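Side-chain contacts in epsin-3 (Saccharomyces cerevisiae, PDB 3ONK), which recruits clathrin to the Golgi network and endosomes, binds membranes rich in phosphatidylinositol-3,5-bisphosphate and, with VPS27, takes part in multivesicular body sorting: residues Glu11-Val16 with Leu49-Arg54; Val16-Asn21 with Ser29-Gln34. One frame throughout, in Å; residues are numbered along the deposited sequence.

Interaction 1. Residues Glu11-Val16 with Leu49-Arg54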
# COMPACT_ATOMS: atom_id res chain seq x y z
N GLU A 11 1.53 -12.51 13.51
CA GLU A 11 0.98 -11.28 14.07
C GLU A 11 1.05 -10.15 13.06
O GLU A 11 0.07 -9.43 12.86
CB GLU A 11 1.77 -10.86 15.30
CG GLU A 11 1.17 -11.28 16.61
CD GLU A 11 1.76 -10.47 17.75
OE1 GLU A 11 1.49 -9.24 17.83
OE2 GLU A 11 2.52 -11.07 18.54
N MET A 12 2.21 -9.99 12.42
CA MET A 12 2.39 -8.90 11.47
C MET A 12 1.58 -9.11 10.18
O MET A 12 1.04 -8.16 9.63
CB MET A 12 3.88 -8.70 11.15
CG MET A 12 4.18 -7.52 10.21
SD MET A 12 3.57 -5.92 10.80
CE MET A 12 4.48 -5.68 12.32
N GLU A 13 1.51 -10.34 9.70
CA GLU A 13 0.69 -10.63 8.53
C GLU A 13 -0.78 -10.39 8.86
O GLU A 13 -1.57 -10.00 8.00
CB GLU A 13 0.91 -12.07 8.05
CG GLU A 13 2.29 -12.33 7.50
CD GLU A 13 2.62 -13.80 7.38
OE1 GLU A 13 1.89 -14.64 7.93
OE2 GLU A 13 3.63 -14.12 6.71
N GLY A 14 -1.15 -10.61 10.12
CA GLY A 14 -2.50 -10.33 10.58
C GLY A 14 -2.80 -8.83 10.60
O GLY A 14 -3.90 -8.40 10.29
N LYS A 15 -1.81 -8.03 10.99
CA LYS A 15 -1.98 -6.59 11.02
C LYS A 15 -2.20 -6.07 9.60
O LYS A 15 -3.12 -5.28 9.35
CB LYS A 15 -0.77 -5.93 11.67
CG LYS A 15 -0.73 -6.06 13.18
CD LYS A 15 0.39 -5.19 13.77
CE LYS A 15 0.23 -4.99 15.26
NZ LYS A 15 0.09 -6.27 15.98
N VAL A 16 -1.36 -6.52 8.67
CA VAL A 16 -1.50 -6.14 7.26
C VAL A 16 -2.84 -6.60 6.71
O VAL A 16 -3.51 -5.86 5.98
CB VAL A 16 -0.37 -6.72 6.38
CG1 VAL A 16 -0.59 -6.32 4.93
CG2 VAL A 16 0.97 -6.23 6.87
N LEU A 49 5.52 -7.34 2.80
CA LEU A 49 5.64 -7.31 1.35
C LEU A 49 4.71 -8.33 0.66
O LEU A 49 3.88 -7.97 -0.16
CB LEU A 49 7.09 -7.60 0.98
CG LEU A 49 7.66 -6.97 -0.29
CD1 LEU A 49 7.93 -5.48 -0.06
CD2 LEU A 49 8.95 -7.72 -0.72
N SER A 50 4.90 -9.60 0.99
CA SER A 50 4.04 -10.66 0.49
C SER A 50 2.58 -10.27 0.58
O SER A 50 1.85 -10.25 -0.42
CB SER A 50 4.24 -11.93 1.31
OG SER A 50 5.62 -12.17 1.51
N MET A 51 2.16 -9.96 1.80
CA MET A 51 0.77 -9.67 2.10
C MET A 51 0.20 -8.52 1.27
O MET A 51 -0.92 -8.59 0.78
CB MET A 51 0.62 -9.37 3.60
CG MET A 51 0.94 -10.55 4.52
SD MET A 51 -0.18 -11.95 4.33
CE MET A 51 -1.75 -11.12 4.15
N ILE A 52 0.98 -7.45 1.12
CA ILE A 52 0.48 -6.26 0.44
C ILE A 52 0.24 -6.51 -1.04
O ILE A 52 -0.75 -6.05 -1.60
CB ILE A 52 1.42 -5.04 0.57
CG1 ILE A 52 1.32 -4.43 1.97
CG2 ILE A 52 1.02 -3.96 -0.44
CD1 ILE A 52 1.91 -3.02 2.07
N PHE A 53 1.16 -7.23 -1.69
CA PHE A 53 1.04 -7.42 -3.13
C PHE A 53 0.10 -8.57 -3.50
O PHE A 53 -0.46 -8.59 -4.59
CB PHE A 53 2.41 -7.58 -3.78
CG PHE A 53 3.29 -6.37 -3.65
CD1 PHE A 53 2.83 -5.12 -4.06
CD2 PHE A 53 4.57 -6.47 -3.14
CE1 PHE A 53 3.63 -3.99 -3.95
CE2 PHE A 53 5.38 -5.33 -3.03
CZ PHE A 53 4.91 -4.09 -3.43
N ARG A 54 -0.08 -9.52 -2.58
CA ARG A 54 -1.08 -10.57 -2.78
C ARG A 54 -2.36 -9.93 -3.25
O ARG A 54 -3.07 -10.47 -4.09
CB ARG A 54 -1.34 -11.34 -1.49
CG ARG A 54 -0.17 -12.22 -1.09
CD ARG A 54 -0.49 -13.15 0.07
NE ARG A 54 0.69 -13.95 0.40
CZ ARG A 54 1.04 -15.06 -0.23
NH1 ARG A 54 0.29 -15.53 -1.23
NH2 ARG A 54 2.13 -15.72 0.14
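Glu13, which packs its side chain against Met51, turns OE1 back to the backbone N of Thr10 and accepts a hydrogen bond there. This is the bond an N3 side chain makes to the N-cap position, one half of a capping box, at the start of the first helix of the modelled ENTH domain. Across the contact, segments 11-16 and 49-54 run in roughly the same direction. Their axes cross at -27° and approach to 9.4 Å. No hydrogen bond links them, and the contact is made by side-chain carbons and the sulfur of Met51. The Met51 chain is bent at chi2 (-64°) and again at chi3. It crosses the Glu13 chain at about a right angle. Its CG meets Glu13 CG at 3.7 Å, and its SD lies 3.9 Å from Glu13 CB. With an alanine at Met51, CG, SD and CE are gone, so the aliphatic part of Glu13 would probably lose most of the contact it makes with segment 49-54. Val16 is buried and points across the interface. Ile52 lies beside it and also packs on Leu73, Leu74 and Leu77 of helix 64-80. With Val16 CG1 anti to the backbone N (chi1 179°), this methyl reaches Met51 CB at 3.5 Å and Ile52 CG1 at 4.0 Å.

Interaction 2. Residues Val16-Asn21 with Ser29-Gln34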
# COMPACT_ATOMS: atom_id res chain seq x y z
N VAL A 16 -1.36 -6.52 8.67
CA VAL A 16 -1.50 -6.14 7.26
C VAL A 16 -2.84 -6.60 6.71
O VAL A 16 -3.51 -5.86 5.98
CB VAL A 16 -0.37 -6.72 6.38
CG1 VAL A 16 -0.59 -6.32 4.93
CG2 VAL A 16 0.97 -6.23 6.87
N ARG A 17 -3.24 -7.83 7.05
CA ARG A 17 -4.54 -8.34 6.62
C ARG A 17 -5.67 -7.42 7.08
O ARG A 17 -6.54 -7.06 6.28
CB ARG A 17 -4.78 -9.77 7.12
CG ARG A 17 -4.06 -10.83 6.31
CD ARG A 17 -4.57 -12.23 6.63
NE ARG A 17 -5.51 -12.74 5.64
CZ ARG A 17 -6.82 -12.88 5.86
NH1 ARG A 17 -7.61 -13.35 4.89
NH2 ARG A 17 -7.34 -12.57 7.04
N GLU A 18 -5.65 -7.05 8.36
CA GLU A 18 -6.65 -6.14 8.93
C GLU A 18 -6.64 -4.77 8.25
O GLU A 18 -7.70 -4.21 7.94
CB GLU A 18 -6.45 -5.95 10.45
CG GLU A 18 -7.28 -4.78 11.01
CD GLU A 18 -7.09 -4.51 12.51
OE1 GLU A 18 -6.26 -5.18 13.16
OE2 GLU A 18 -7.79 -3.61 13.03
N ALA A 19 -5.46 -4.22 8.04
CA ALA A 19 -5.33 -2.91 7.40
C ALA A 19 -5.87 -2.91 5.96
O ALA A 19 -6.12 -1.85 5.38
CB ALA A 19 -3.89 -2.46 7.40
N THR A 20 -6.03 -4.09 5.37
CA THR A 20 -6.49 -4.20 3.98
C THR A 20 -7.74 -5.07 3.83
O THR A 20 -8.05 -5.52 2.73
CB THR A 20 -5.37 -4.71 3.04
OG1 THR A 20 -4.94 -6.01 3.46
CG2 THR A 20 -4.18 -3.77 3.09
N ASN A 21 -8.46 -5.28 4.94
CA ASN A 21 -9.69 -6.08 4.95
C ASN A 21 -10.83 -5.45 4.15
O ASN A 21 -10.66 -4.37 3.55
CB ASN A 21 -10.15 -6.36 6.40
CG ASN A 21 -10.66 -5.13 7.11
OD1 ASN A 21 -11.10 -4.16 6.49
ND2 ASN A 21 -10.61 -5.16 8.44
N SER A 29 -4.45 5.16 11.31
CA SER A 29 -3.05 5.57 11.16
C SER A 29 -2.13 4.85 12.14
O SER A 29 -0.98 4.56 11.80
CB SER A 29 -2.90 7.09 11.29
OG SER A 29 -3.12 7.49 12.63
N THR A 30 -2.61 4.58 13.35
CA THR A 30 -1.80 3.86 14.36
C THR A 30 -1.47 2.41 13.92
O THR A 30 -0.35 1.92 14.14
CB THR A 30 -2.47 3.86 15.78
OG1 THR A 30 -2.42 5.18 16.33
CG2 THR A 30 -1.70 2.95 16.74
N LEU A 31 -2.43 1.74 13.30
CA LEU A 31 -2.21 0.39 12.78
C LEU A 31 -1.18 0.43 11.66
O LEU A 31 -0.33 -0.46 11.54
CB LEU A 31 -3.52 -0.20 12.26
CG LEU A 31 -3.43 -1.59 11.62
CD1 LEU A 31 -2.99 -2.63 12.64
CD2 LEU A 31 -4.77 -1.95 11.00
N MET A 32 -1.28 1.47 10.83
CA MET A 32 -0.30 1.66 9.76
C MET A 32 1.11 1.88 10.34
O MET A 32 2.09 1.28 9.88
CB MET A 32 -0.72 2.82 8.86
CG MET A 32 -1.93 2.55 8.00
SD MET A 32 -2.08 3.76 6.67
CE MET A 32 -2.40 5.26 7.62
N ASP A 33 1.21 2.72 11.37
CA ASP A 33 2.49 2.94 12.05
C ASP A 33 3.05 1.64 12.63
O ASP A 33 4.25 1.37 12.53
CB ASP A 33 2.35 4.00 13.15
CG ASP A 33 3.62 4.83 13.33
OD1 ASP A 33 4.47 4.83 12.42
OD2 ASP A 33 3.76 5.49 14.37
N GLN A 34 2.19 0.82 13.24
CA GLN A 34 2.63 -0.48 13.78
C GLN A 34 3.26 -1.31 12.67
O GLN A 34 4.31 -1.94 12.85
CB GLN A 34 1.46 -1.24 14.43
CG GLN A 34 1.06 -0.69 15.81
CD GLN A 34 -0.21 -1.34 16.37
OE1 GLN A 34 -1.14 -1.61 15.62
NE2 GLN A 34 -0.25 -1.56 17.68
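The backbones of Ala19 and Leu31 come nearest, with their CA atoms 7.0 Å apart, where helix 11-19 and helix 29-38 run roughly antiparallel. The pair is a helical hairpin within the ENTH domain, joined by a short connection without regular structure. One leucine carries the contact. Leu31 CG is anti to the backbone N (chi1 177°), which brings CD2 against Ala19. This methyl rests on the backbone and side chain of Ala19. The distance from Leu31 CD2 to Ala19 CB is 3.7 Å, and the small alanine lets the methyl come within 3.8 Å of Ala19 CA as well. Ala27 of the connection also touches Ala19. Glu18 lies on the exposed side of the same methyl. Its chain is extended, and its CG and CD each pass Leu31 CD2. The Glu18 CD to Leu31 CD2 distance is 3.8 Å. This is contact of a methyl with the chain and carboxylate carbon, and no hydrogen bond crosses between the segments. After Ala19, Thr20 turns back on the helix. Its OG1 donates to Val16 O at 2.9 Å, tilted 29° from the carbonyl plane. Its backbone N bonds Arg17 O and, weakly, Val16 O. Asn21 follows, with OD1 bonded to Lys69 and ND2 to Glu23. Elsewhere around the pair, Val16 meets Leu73, Thr20 meets Ala70, and Met32 meets Leu73 and Tyr76, all of helix 64-80.

Overall arrangement
Both interactions use helix 11-19, and Val16 belongs to both ranges. Interaction 1 joins this helix to helix 42-57 in a roughly parallel pair. Interaction 2 joins it to helix 29-38, its neighbour in sequence, in a roughly antiparallel pair. Their centres are 9 Å apart. Interaction 1 is the more buried, with valine, methionine and isoleucine inside the domain and the partly exposed Glu13 at its edge. Interaction 2 is partly open, since an exposed glutamate covers one side of its leucine. Neither has a hydrogen bond across it. They also touch each other: Met51 of interaction 1 packs on Arg17, and Lys15 O lies near Leu31 CD2. Helix 11-19 thus meets its two partners on adjacent sides.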